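Local atomic coordinates of adenylation domain (Streptomyces sp., PDB entry 5N9X), a protein that belongs to the ANL superfamily as an adenylation domain, pairing a large AMP-binding part with a small C-terminal part, here with ATP and threonine bound. Residues R173-P178 against I313-V318; N107-T112 against I164-G169; F206-F211 against R510-K515; G87-R90 against A94-P97. One frame throughout, in Å; residues are numbered along the deposited sequence.

Contacts 1, 2 and 3 all reach the bound ATP, and contacts 1 and 3 also reach the bound threonine. Contacts 1 and 2 lie side by side, their centres about 10 Å apart. They share the two-stranded antiparallel sheet of 161-167 and 175-180; Lys-175 O and Thr-167 N are 2.8 Å apart. Contact 3 joins the loop 206-211 to the C-terminal loop 510-515, which brings Lys-515 to the ligands; its centre is about 13 Å from that of contact 1. Contact 4 is more remote. The side chain of Tyr-95 is about 12 Å from threonine, but strand 94-97 borders contact 2, where Ile-164 N lies 3.2 Å from Tyr-95 O.

Contact 1 of 4, residues R173-P178 against I313-V318; sequences RPKGVP and ITETTV. With ATP (adenosine-5'-triphosphate), chain D; THR (threonine), chain C.
The flat carboxylate of Glu-315 has a methyl of Val-177 over one face, with CG2 4.2 Å from OE2. CE of Lys-175 lies beyond the same OE2, 4.1 Å away. ATP O3G of the gamma phosphate is 3.4 Å from that Glu-315 OE2. OE2 is hydrogen-bonded to the hydroxyl of Tyr-375, which would steady the group. Strand 175-180 here meets the loop between strands 306-310 and 321-324, which carries the Tyr-Gly-Xaa-Thr-Glu core motif (A5) of adenylation domains. The Lys-175 and Glu-315 side chains cross at about a right angle, and their charged ends do not meet. A bend at the last torsion of Lys-175 (chi4 -66°) carries NZ to ATP O2G instead, a hydrogen bond of 2.6 Å. OG1 of Thr-314 stays beside the backbone N (chi1 -63°), which leaves CG2 anti to it and on Val-177 CB at 3.8 Å. OG1 and N both face ATP O1A, the N modelled doubtfully close. Val-318 O accepts from the N of threonine at 3.1 Å. A magnesium ion about 5 Å from the Glu-315 side chain probably offsets part of the negative charge that carboxylate and phosphates bring together here.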
# COMPACT_ATOMS: atom_id res chain seq x y z
N ARG A 173 5.75 -10.35 15.34
CA ARG A 173 5.81 -10.98 14.04
C ARG A 173 5.09 -10.20 13.00
O ARG A 173 4.37 -9.30 13.30
CB ARG A 173 5.16 -12.37 14.10
CG ARG A 173 3.85 -12.41 14.85
CD ARG A 173 3.77 -13.59 15.82
NE ARG A 173 2.77 -13.41 16.85
CZ ARG A 173 2.67 -12.31 17.55
NH1 ARG A 173 3.50 -11.33 17.33
NH2 ARG A 173 1.75 -12.19 18.49
N PRO A 174 5.39 -10.61 11.69
CA PRO A 174 4.52 -10.01 10.71
C PRO A 174 3.11 -10.49 10.96
O PRO A 174 2.97 -11.47 11.62
CB PRO A 174 5.04 -10.53 9.37
CG PRO A 174 6.34 -11.14 9.61
CD PRO A 174 6.19 -11.70 10.95
N LYS A 175 2.16 -9.59 10.83
CA LYS A 175 0.76 -9.99 11.00
C LYS A 175 -0.10 -10.02 9.75
O LYS A 175 -0.05 -9.12 8.92
CB LYS A 175 0.12 -9.08 12.06
CG LYS A 175 0.18 -7.60 11.76
CD LYS A 175 -0.47 -6.83 12.90
CE LYS A 175 -0.46 -5.33 12.66
NZ LYS A 175 0.91 -4.75 12.65
N GLY A 176 -0.90 -11.08 9.63
CA GLY A 176 -1.77 -11.27 8.49
C GLY A 176 -3.15 -10.64 8.63
O GLY A 176 -3.86 -10.83 9.64
N VAL A 177 -3.53 -9.89 7.59
CA VAL A 177 -4.84 -9.28 7.45
C VAL A 177 -5.59 -9.97 6.31
O VAL A 177 -5.19 -9.86 5.14
CB VAL A 177 -4.76 -7.76 7.14
CG1 VAL A 177 -6.14 -7.13 7.21
CG2 VAL A 177 -3.77 -7.03 8.05
N PRO A 178 -6.67 -10.70 6.65
CA PRO A 178 -7.50 -11.31 5.60
C PRO A 178 -8.59 -10.36 5.13
O PRO A 178 -9.40 -9.88 5.93
CB PRO A 178 -8.09 -12.54 6.29
CG PRO A 178 -8.15 -12.14 7.75
CD PRO A 178 -7.05 -11.14 8.00
N ILE A 313 -5.33 2.08 5.08
CA ILE A 313 -4.68 1.05 5.87
C ILE A 313 -5.13 -0.29 5.37
O ILE A 313 -6.26 -0.40 4.85
CB ILE A 313 -5.03 1.15 7.37
CG1 ILE A 313 -6.40 1.79 7.52
CG2 ILE A 313 -3.98 1.90 8.14
CD1 ILE A 313 -6.78 2.07 8.91
N THR A 314 -4.30 -1.32 5.53
CA THR A 314 -4.63 -2.64 5.00
C THR A 314 -5.87 -3.21 5.70
O THR A 314 -6.67 -3.95 5.09
CB THR A 314 -3.43 -3.62 5.14
OG1 THR A 314 -2.32 -3.15 4.35
CG2 THR A 314 -3.82 -5.02 4.70
N GLU A 315 -6.06 -2.82 6.96
CA GLU A 315 -7.18 -3.31 7.75
C GLU A 315 -8.55 -2.81 7.29
O GLU A 315 -9.57 -3.34 7.69
CB GLU A 315 -6.96 -2.97 9.24
CG GLU A 315 -5.82 -3.76 9.93
CD GLU A 315 -4.43 -3.16 9.74
OE1 GLU A 315 -4.22 -2.26 8.89
OE2 GLU A 315 -3.52 -3.60 10.47
N THR A 316 -8.58 -1.79 6.45
CA THR A 316 -9.86 -1.29 5.95
C THR A 316 -9.88 -1.25 4.42
O THR A 316 -10.59 -0.44 3.81
CB THR A 316 -10.19 0.12 6.55
OG1 THR A 316 -9.26 1.10 6.09
CG2 THR A 316 -10.17 0.07 8.07
N THR A 317 -9.07 -2.12 3.84
CA THR A 317 -9.02 -2.43 2.41
C THR A 317 -8.49 -1.29 1.52
O THR A 317 -9.25 -0.62 0.83
CB THR A 317 -10.42 -2.89 1.88
OG1 THR A 317 -11.05 -3.74 2.85
CG2 THR A 317 -10.28 -3.65 0.54
N VAL A 318 -7.17 -1.14 1.51
CA VAL A 318 -6.43 -0.23 0.63
C VAL A 318 -6.61 1.28 0.88
O VAL A 318 -5.63 1.95 1.22
CB VAL A 318 -6.74 -0.50 -0.87
CG1 VAL A 318 -5.63 0.06 -1.72
CG2 VAL A 318 -6.89 -2.02 -1.13
PG ATP D . 0.56 -2.03 10.03
O1G ATP D . 0.08 -1.01 11.05
O2G ATP D . 1.37 -3.15 10.62
O3G ATP D . -0.52 -2.59 9.13
PB ATP D . 1.40 -0.22 7.89
O1B ATP D . 0.96 1.03 8.66
O2B ATP D . 2.46 -0.13 6.84
O3B ATP D . 1.70 -1.29 9.09
PA ATP D . -0.51 -0.54 5.91
O1A ATP D . -1.99 -0.83 6.05
O2A ATP D . 0.21 -1.03 4.66
O3A ATP D . 0.20 -1.06 7.24
O5' ATP D . -0.16 1.05 6.12
C5' ATP D . -1.10 2.06 6.49
C4' ATP D . -0.39 3.17 7.27
O4' ATP D . 0.22 4.11 6.39
C3' ATP D . -1.29 3.95 8.21
O3' ATP D . -0.98 3.51 9.53
C2' ATP D . -0.90 5.40 8.05
O2' ATP D . -0.09 5.77 9.16
C1' ATP D . -0.05 5.46 6.80
N9 ATP D . -0.75 6.17 5.69
C8 ATP D . -1.40 5.57 4.67
N7 ATP D . -1.93 6.46 3.80
C5 ATP D . -1.60 7.68 4.25
C6 ATP D . -1.84 9.07 3.79
N6 ATP D . -2.55 9.29 2.67
N1 ATP D . -1.34 10.08 4.53
C2 ATP D . -0.66 9.82 5.67
N3 ATP D . -0.38 8.59 6.15
C4 ATP D . -0.82 7.49 5.50
N THR C . -3.08 0.43 1.92
CA THR C . -1.77 1.01 1.59
C THR C . -1.00 1.09 2.87
O THR C . 0.21 1.36 2.99
CB THR C . -1.87 2.43 0.98
OG1 THR C . -2.73 3.25 1.78
CG2 THR C . -2.39 2.35 -0.46
OXT THR C . -1.71 0.87 3.84

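Contact 2 of 4, residues N107-T112 against I164-G169; sequences NAFIVT and IIYTSG. With ATP (adenosine-5'-triphosphate), chain D.
Ile-110 and Tyr-166 make the tight part of this contact between helix 104-114 and strand 161-167. CG1 of Ile-110 stands over the centre of the Tyr-166 ring, 3.7 Å from its centroid and 8° off the normal, a CH-pi contact. CG2 of Ile-110 reaches CE1 of Tyr-166 at 3.6 Å. With CG1 beside the backbone N (chi1 -72°) and CG2 anti to it, both branches can rest on the one ring. The two side chains run past each other in opposite directions. The loose side is at Phe-109. It is partly exposed, and its CE2 only comes within 4.4 Å of CE2 of Tyr-166. Phe-109 also touches Pro-174 and Arg-378. The Tyr-166 hydroxyl is hydrogen-bonded to Asp-113 of the same helix, so the ring is held at its far end too. The next strand residue, Thr-167, faces the ligand, and its OG1 gives a hydrogen bond of 3.1 Å to ATP O2G. Ser-168 and Gly-169 then enter the glycine-rich phosphate-binding loop of the family. The chemistry is thus split along the strand: apolar contact with the helix at Tyr-166, polar contact with the gamma phosphate at Thr-167.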
# COMPACT_ATOMS: atom_id res chain seq x y z
N ASN A 107 9.00 -15.87 4.22
CA ASN A 107 8.07 -16.76 3.54
C ASN A 107 7.75 -17.96 4.42
O ASN A 107 6.59 -18.28 4.63
CB ASN A 107 8.62 -17.25 2.20
CG ASN A 107 8.74 -16.14 1.17
OD1 ASN A 107 8.09 -15.10 1.26
ND2 ASN A 107 9.60 -16.37 0.17
N ALA A 108 8.79 -18.59 4.94
CA ALA A 108 8.64 -19.75 5.80
C ALA A 108 7.67 -19.49 6.93
O ALA A 108 6.88 -20.36 7.26
CB ALA A 108 9.98 -20.17 6.35
N PHE A 109 7.71 -18.29 7.49
CA PHE A 109 6.81 -17.95 8.58
C PHE A 109 5.38 -17.77 8.14
O PHE A 109 4.46 -18.25 8.80
CB PHE A 109 7.23 -16.67 9.29
CG PHE A 109 6.21 -16.20 10.28
CD1 PHE A 109 6.08 -16.85 11.50
CD2 PHE A 109 5.38 -15.13 9.99
CE1 PHE A 109 5.13 -16.44 12.42
CE2 PHE A 109 4.43 -14.71 10.90
CZ PHE A 109 4.31 -15.37 12.12
N ILE A 110 5.20 -17.03 7.04
CA ILE A 110 3.89 -16.77 6.48
C ILE A 110 3.25 -18.06 5.97
O ILE A 110 2.06 -18.29 6.21
CB ILE A 110 3.96 -15.74 5.31
CG1 ILE A 110 4.24 -14.34 5.85
CG2 ILE A 110 2.67 -15.75 4.50
CD1 ILE A 110 4.89 -13.47 4.85
N VAL A 111 4.03 -18.88 5.26
CA VAL A 111 3.53 -20.17 4.79
C VAL A 111 2.90 -20.96 5.95
O VAL A 111 1.78 -21.46 5.83
CB VAL A 111 4.64 -21.04 4.14
CG1 VAL A 111 4.14 -22.48 3.97
CG2 VAL A 111 5.08 -20.45 2.81
N THR A 112 3.62 -21.02 7.07
CA THR A 112 3.12 -21.72 8.27
C THR A 112 2.01 -20.95 9.00
O THR A 112 1.01 -21.56 9.42
CB THR A 112 4.26 -22.01 9.26
OG1 THR A 112 5.38 -22.57 8.57
CG2 THR A 112 3.80 -22.95 10.34
N ILE A 164 -4.95 -12.47 1.74
CA ILE A 164 -4.33 -12.31 3.02
C ILE A 164 -2.96 -11.73 2.81
O ILE A 164 -2.03 -12.37 2.31
CB ILE A 164 -4.28 -13.62 3.79
CG1 ILE A 164 -5.69 -13.96 4.21
CG2 ILE A 164 -3.38 -13.49 5.01
CD1 ILE A 164 -5.94 -15.38 4.31
N ILE A 165 -2.88 -10.46 3.16
CA ILE A 165 -1.68 -9.68 2.99
C ILE A 165 -1.09 -9.43 4.37
O ILE A 165 -1.81 -9.19 5.34
CB ILE A 165 -2.01 -8.38 2.24
CG1 ILE A 165 -1.83 -8.65 0.74
CG2 ILE A 165 -1.14 -7.24 2.71
CD1 ILE A 165 -2.02 -7.45 -0.16
N TYR A 166 0.23 -9.55 4.46
CA TYR A 166 0.92 -9.41 5.73
C TYR A 166 1.48 -8.02 5.91
O TYR A 166 2.16 -7.50 5.04
CB TYR A 166 2.01 -10.47 5.86
CG TYR A 166 1.48 -11.77 6.40
CD1 TYR A 166 0.66 -12.59 5.63
CD2 TYR A 166 1.77 -12.17 7.70
CE1 TYR A 166 0.18 -13.77 6.14
CE2 TYR A 166 1.29 -13.33 8.21
CZ TYR A 166 0.49 -14.13 7.43
OH TYR A 166 0.00 -15.30 7.94
N THR A 167 1.13 -7.42 7.04
CA THR A 167 1.65 -6.11 7.39
C THR A 167 2.81 -6.25 8.37
O THR A 167 3.04 -7.33 8.94
CB THR A 167 0.55 -5.22 7.97
OG1 THR A 167 0.16 -5.68 9.28
CG2 THR A 167 -0.66 -5.20 7.05
N SER A 168 3.55 -5.16 8.54
CA SER A 168 4.70 -5.15 9.43
C SER A 168 4.27 -5.12 10.90
O SER A 168 3.51 -4.26 11.31
CB SER A 168 5.59 -3.95 9.14
OG SER A 168 4.82 -2.77 9.15
N GLY A 169 4.72 -6.15 11.62
CA GLY A 169 4.62 -6.15 13.05
C GLY A 169 5.89 -5.59 13.65
O GLY A 169 6.95 -6.16 13.51
PG ATP D . 0.56 -2.03 10.03
O1G ATP D . 0.08 -1.01 11.05
O2G ATP D . 1.37 -3.15 10.62
O3G ATP D . -0.52 -2.59 9.13
PB ATP D . 1.40 -0.22 7.89
O1B ATP D . 0.96 1.03 8.66
O2B ATP D . 2.46 -0.13 6.84
O3B ATP D . 1.70 -1.29 9.09
PA ATP D . -0.51 -0.54 5.91
O1A ATP D . -1.99 -0.83 6.05
O2A ATP D . 0.21 -1.03 4.66
O3A ATP D . 0.20 -1.06 7.24
O5' ATP D . -0.16 1.05 6.12
C5' ATP D . -1.10 2.06 6.49
C4' ATP D . -0.39 3.17 7.27
O4' ATP D . 0.22 4.11 6.39
C3' ATP D . -1.29 3.95 8.21
O3' ATP D . -0.98 3.51 9.53
C2' ATP D . -0.90 5.40 8.05
O2' ATP D . -0.09 5.77 9.16
C1' ATP D . -0.05 5.46 6.80
N9 ATP D . -0.75 6.17 5.69
C8 ATP D . -1.40 5.57 4.67
N7 ATP D . -1.93 6.46 3.80
C5 ATP D . -1.60 7.68 4.25
C6 ATP D . -1.84 9.07 3.79
N6 ATP D . -2.55 9.29 2.67
N1 ATP D . -1.34 10.08 4.53
C2 ATP D . -0.66 9.82 5.67
N3 ATP D . -0.38 8.59 6.15
C4 ATP D . -0.82 7.49 5.50

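Contact 3 of 4, residues F206-F211 against R510-K515; sequences FHSMAF and RTINGK. With THR (threonine), chain C; ATP (adenosine-5'-triphosphate), chain D.
Ile-512 is the first residue of 510-515 to touch the other loop, and its CD1 lies 3.7 Å from CB of Ala-210. Its carbonyl is tied in through one water, which donates to Ile-512 O at 2.6 Å and accepts from Ser-208 N at 2.9 Å. Ser-208 itself closes an ST turn, with OG accepting from Ala-210 N, and the same OG is hydrogen-bonded to Asp-99. Asn-513 follows and carries the contact with the ring. Its CB sits over the centre of the Phe-211 ring, 3.3 Å from the centroid and 8° off the normal, as a CH-pi contact. The amide plane is turned 77° from the ring. CG lies between the backbone N and the carbonyl carbon (chi1 63°), which folds the amide back over its own loop. There OD1 accepts from Thr-511 OG1 at 2.8 Å and from Lys-515 N at 2.9 Å. The two donors come from opposite faces of the amide, and the second bond makes an Asx turn. It overlaps a type I beta turn from Thr-511 to Gly-514. This Asn-Gly-Lys loop is the A10 core motif of adenylation domains, carried by the C-terminal part, and here it docks on the AMP-binding part. Gly-514 ends the turn with a positive phi. Lys-515 then runs out extended beyond CG toward the ligands. Its NZ gives a hydrogen bond of 2.6 Å to threonine O and a weak one to ATP O2B. The same threonine oxygen lies at the edge of the Phe-211 ring, in its plane.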
# COMPACT_ATOMS: atom_id res chain seq x y z
N PHE A 206 2.39 -0.95 -10.60
CA PHE A 206 3.67 -0.52 -10.08
C PHE A 206 4.08 -1.28 -8.80
O PHE A 206 5.26 -1.43 -8.51
CB PHE A 206 3.63 1.00 -9.83
CG PHE A 206 4.94 1.59 -9.38
CD1 PHE A 206 5.30 1.59 -8.04
CD2 PHE A 206 5.84 2.11 -10.31
CE1 PHE A 206 6.51 2.12 -7.62
CE2 PHE A 206 7.05 2.64 -9.89
CZ PHE A 206 7.39 2.64 -8.56
N HIS A 207 3.10 -1.79 -8.05
CA HIS A 207 3.38 -2.29 -6.70
C HIS A 207 3.39 -3.82 -6.53
O HIS A 207 2.77 -4.55 -7.30
CB HIS A 207 2.38 -1.67 -5.71
CG HIS A 207 2.51 -0.19 -5.56
ND1 HIS A 207 1.79 0.71 -6.32
CD2 HIS A 207 3.30 0.55 -4.75
CE1 HIS A 207 2.11 1.94 -5.97
NE2 HIS A 207 3.02 1.87 -5.01
N SER A 208 4.10 -4.28 -5.51
CA SER A 208 4.24 -5.71 -5.24
C SER A 208 2.90 -6.37 -5.03
O SER A 208 1.99 -5.76 -4.46
CB SER A 208 5.11 -5.94 -4.01
OG SER A 208 4.93 -7.25 -3.53
N MET A 209 2.74 -7.60 -5.48
CA MET A 209 1.45 -8.22 -5.26
C MET A 209 1.20 -8.52 -3.77
O MET A 209 0.06 -8.75 -3.36
CB MET A 209 1.30 -9.46 -6.13
CG MET A 209 1.04 -9.08 -7.59
SD MET A 209 0.41 -10.44 -8.58
CE MET A 209 -1.00 -10.87 -7.54
N ALA A 210 2.26 -8.42 -2.96
CA ALA A 210 2.16 -8.57 -1.50
C ALA A 210 1.97 -7.22 -0.76
O ALA A 210 2.13 -7.15 0.46
CB ALA A 210 3.38 -9.29 -0.95
N PHE A 211 1.67 -6.18 -1.53
CA PHE A 211 1.28 -4.86 -1.00
C PHE A 211 -0.13 -4.53 -1.52
O PHE A 211 -0.40 -4.62 -2.73
CB PHE A 211 2.32 -3.81 -1.41
CG PHE A 211 2.01 -2.43 -0.95
CD1 PHE A 211 1.44 -2.20 0.30
CD2 PHE A 211 2.38 -1.34 -1.73
CE1 PHE A 211 1.18 -0.91 0.74
CE2 PHE A 211 2.15 -0.05 -1.31
CZ PHE A 211 1.54 0.18 -0.07
N ARG A 510 14.27 -0.82 2.76
CA ARG A 510 12.88 -0.74 2.29
C ARG A 510 12.14 -2.05 2.47
O ARG A 510 12.63 -3.09 2.02
CB ARG A 510 12.86 -0.38 0.80
CG ARG A 510 13.51 0.91 0.39
CD ARG A 510 12.75 2.15 0.79
NE ARG A 510 13.48 3.34 0.38
CZ ARG A 510 13.16 4.57 0.74
NH1 ARG A 510 12.09 4.78 1.48
NH2 ARG A 510 13.90 5.59 0.33
N THR A 511 10.95 -2.00 3.08
CA THR A 511 10.00 -3.11 3.02
C THR A 511 9.40 -3.15 1.59
O THR A 511 9.53 -2.18 0.85
CB THR A 511 8.88 -2.98 4.08
OG1 THR A 511 8.49 -1.61 4.20
CG2 THR A 511 9.35 -3.46 5.45
N ILE A 512 8.78 -4.26 1.21
CA ILE A 512 8.43 -4.49 -0.20
C ILE A 512 7.37 -3.51 -0.75
O ILE A 512 7.21 -3.39 -1.96
CB ILE A 512 7.93 -5.93 -0.43
CG1 ILE A 512 6.76 -6.23 0.49
CG2 ILE A 512 9.04 -6.94 -0.23
CD1 ILE A 512 6.35 -7.68 0.46
N ASN A 513 6.68 -2.81 0.15
CA ASN A 513 5.76 -1.74 -0.24
C ASN A 513 6.46 -0.41 -0.53
O ASN A 513 5.80 0.63 -0.65
CB ASN A 513 4.71 -1.52 0.86
CG ASN A 513 5.32 -1.03 2.19
OD1 ASN A 513 6.53 -0.82 2.31
ND2 ASN A 513 4.46 -0.87 3.20
N GLY A 514 7.79 -0.44 -0.57
CA GLY A 514 8.58 0.77 -0.77
C GLY A 514 8.72 1.76 0.38
O GLY A 514 9.40 2.79 0.22
N LYS A 515 8.08 1.51 1.52
CA LYS A 515 8.31 2.39 2.68
C LYS A 515 9.66 2.11 3.38
O LYS A 515 10.24 1.03 3.24
CB LYS A 515 7.17 2.26 3.70
CG LYS A 515 5.82 2.67 3.17
CD LYS A 515 4.72 2.30 4.15
CE LYS A 515 3.37 2.29 3.46
NZ LYS A 515 2.26 2.07 4.41
N THR C . -3.08 0.43 1.92
CA THR C . -1.77 1.01 1.59
C THR C . -1.00 1.09 2.87
O THR C . 0.21 1.36 2.99
CB THR C . -1.87 2.43 0.98
OG1 THR C . -2.73 3.25 1.78
CG2 THR C . -2.39 2.35 -0.46
OXT THR C . -1.71 0.87 3.84
PG ATP D . 0.56 -2.03 10.03
O1G ATP D . 0.08 -1.01 11.05
O2G ATP D . 1.37 -3.15 10.62
O3G ATP D . -0.52 -2.59 9.13
PB ATP D . 1.40 -0.22 7.89
O1B ATP D . 0.96 1.03 8.66
O2B ATP D . 2.46 -0.13 6.84
O3B ATP D . 1.70 -1.29 9.09
PA ATP D . -0.51 -0.54 5.91
O1A ATP D . -1.99 -0.83 6.05
O2A ATP D . 0.21 -1.03 4.66
O3A ATP D . 0.20 -1.06 7.24
O5' ATP D . -0.16 1.05 6.12
C5' ATP D . -1.10 2.06 6.49
C4' ATP D . -0.39 3.17 7.27
O4' ATP D . 0.22 4.11 6.39
C3' ATP D . -1.29 3.95 8.21
O3' ATP D . -0.98 3.51 9.53
C2' ATP D . -0.90 5.40 8.05
O2' ATP D . -0.09 5.77 9.16
C1' ATP D . -0.05 5.46 6.80
N9 ATP D . -0.75 6.17 5.69
C8 ATP D . -1.40 5.57 4.67
N7 ATP D . -1.93 6.46 3.80
C5 ATP D . -1.60 7.68 4.25
C6 ATP D . -1.84 9.07 3.79
N6 ATP D . -2.55 9.29 2.67
N1 ATP D . -1.34 10.08 4.53
C2 ATP D . -0.66 9.82 5.67
N3 ATP D . -0.38 8.59 6.15
C4 ATP D . -0.82 7.49 5.50
O HOH W 1 5.64 -2.47 -3.82

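Contact 4 of 4, residues G87-R90 against A94-P97; sequences GILR and AYVP
Ile-88 keeps CG1 beside its backbone N (chi1 -69°), so that CG2 is anti to that N, while Tyr-95 sets CG between its backbone N and carbonyl carbon (chi1 74°). The first torsion turns the methyl branch of Ile-88 to the strand backbone. The second lifts the tyrosine ring past it, toward Leu-89. The methyl branch of Ile-88 does most of the touching. Its CG2 is 3.7 Å from atom C of Ala-94. CG2 of Ile-88 is also 3.7 Å from CB of Tyr-95. CD1 of Ile-88 adds a contact of 3.8 Å to the same CB of Tyr-95. The two side chains cross at about a right angle, and Ile-88 meets the CB of the tyrosine. Leu-89 takes the ring: its CD2 comes to the edge, in the ring plane, 4.0 Å from CD1 of Tyr-95. The CB of Ala-94 points away from the helix, and Ile-88 rests on its backbone. The contact belongs to the beta-alpha-beta unit of strand 70-74, helix 79-90 and strand 94-97. It packs the last turn of the helix on the strand that follows it. Helix 213-222 lies beside the same group, with Trp-219 on Leu-89 and Val-215 on Tyr-95, and Leu-60 of helix 46-62 touches Ile-88. No hydrogen bond joins the two segments. The buried contact rests on apolar side chains packed on one another and on the strand backbone. Tyr-95 is bonded through its backbone to strand 161-167 and Ala-94 to Val-71 of strand 70-74.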
# COMPACT_ATOMS: atom_id res chain seq x y z
N GLY A 87 -7.35 -17.58 -10.97
CA GLY A 87 -7.68 -18.98 -10.81
C GLY A 87 -7.92 -19.33 -9.35
O GLY A 87 -8.91 -19.99 -9.00
N ILE A 88 -7.03 -18.86 -8.49
CA ILE A 88 -7.19 -19.03 -7.05
C ILE A 88 -8.51 -18.45 -6.55
O ILE A 88 -9.22 -19.09 -5.76
CB ILE A 88 -5.99 -18.40 -6.27
CG1 ILE A 88 -4.71 -19.20 -6.52
CG2 ILE A 88 -6.28 -18.31 -4.80
CD1 ILE A 88 -3.44 -18.54 -5.99
N LEU A 89 -8.87 -17.26 -7.01
CA LEU A 89 -10.12 -16.62 -6.58
C LEU A 89 -11.34 -17.36 -7.14
O LEU A 89 -12.31 -17.63 -6.40
CB LEU A 89 -10.16 -15.16 -7.01
CG LEU A 89 -9.14 -14.20 -6.40
CD1 LEU A 89 -9.33 -12.78 -6.95
CD2 LEU A 89 -9.20 -14.23 -4.85
N ARG A 90 -11.30 -17.68 -8.44
CA ARG A 90 -12.35 -18.46 -9.07
C ARG A 90 -12.56 -19.80 -8.35
O ARG A 90 -13.70 -20.22 -8.17
CB ARG A 90 -12.07 -18.67 -10.56
CG ARG A 90 -13.04 -19.63 -11.25
CD ARG A 90 -14.44 -19.08 -11.26
NE ARG A 90 -15.43 -20.03 -11.77
CZ ARG A 90 -16.11 -20.90 -11.01
NH1 ARG A 90 -15.87 -20.98 -9.70
NH2 ARG A 90 -17.00 -21.72 -11.56
N ALA A 94 -8.50 -18.12 -1.08
CA ALA A 94 -7.81 -16.85 -0.91
C ALA A 94 -6.37 -17.03 -1.36
O ALA A 94 -5.78 -18.09 -1.14
CB ALA A 94 -7.87 -16.38 0.53
N TYR A 95 -5.80 -16.00 -1.99
CA TYR A 95 -4.36 -16.05 -2.27
C TYR A 95 -3.56 -15.29 -1.21
O TYR A 95 -4.00 -14.27 -0.68
CB TYR A 95 -4.05 -15.54 -3.68
CG TYR A 95 -4.16 -14.04 -3.90
CD1 TYR A 95 -5.38 -13.45 -4.17
CD2 TYR A 95 -3.03 -13.24 -3.88
CE1 TYR A 95 -5.47 -12.11 -4.39
CE2 TYR A 95 -3.11 -11.92 -4.08
CZ TYR A 95 -4.33 -11.34 -4.34
OH TYR A 95 -4.41 -9.99 -4.56
N VAL A 96 -2.41 -15.85 -0.89
CA VAL A 96 -1.51 -15.34 0.12
C VAL A 96 -0.19 -15.02 -0.57
O VAL A 96 0.67 -15.89 -0.71
CB VAL A 96 -1.30 -16.35 1.25
CG1 VAL A 96 -0.37 -15.79 2.33
CG2 VAL A 96 -2.64 -16.73 1.85
N PRO A 97 -0.04 -13.77 -1.01
CA PRO A 97 1.11 -13.44 -1.87
C PRO A 97 2.41 -13.40 -1.11
O PRO A 97 2.45 -12.94 0.02
CB PRO A 97 0.76 -12.05 -2.41
CG PRO A 97 -0.14 -11.45 -1.40
CD PRO A 97 -0.89 -12.60 -0.74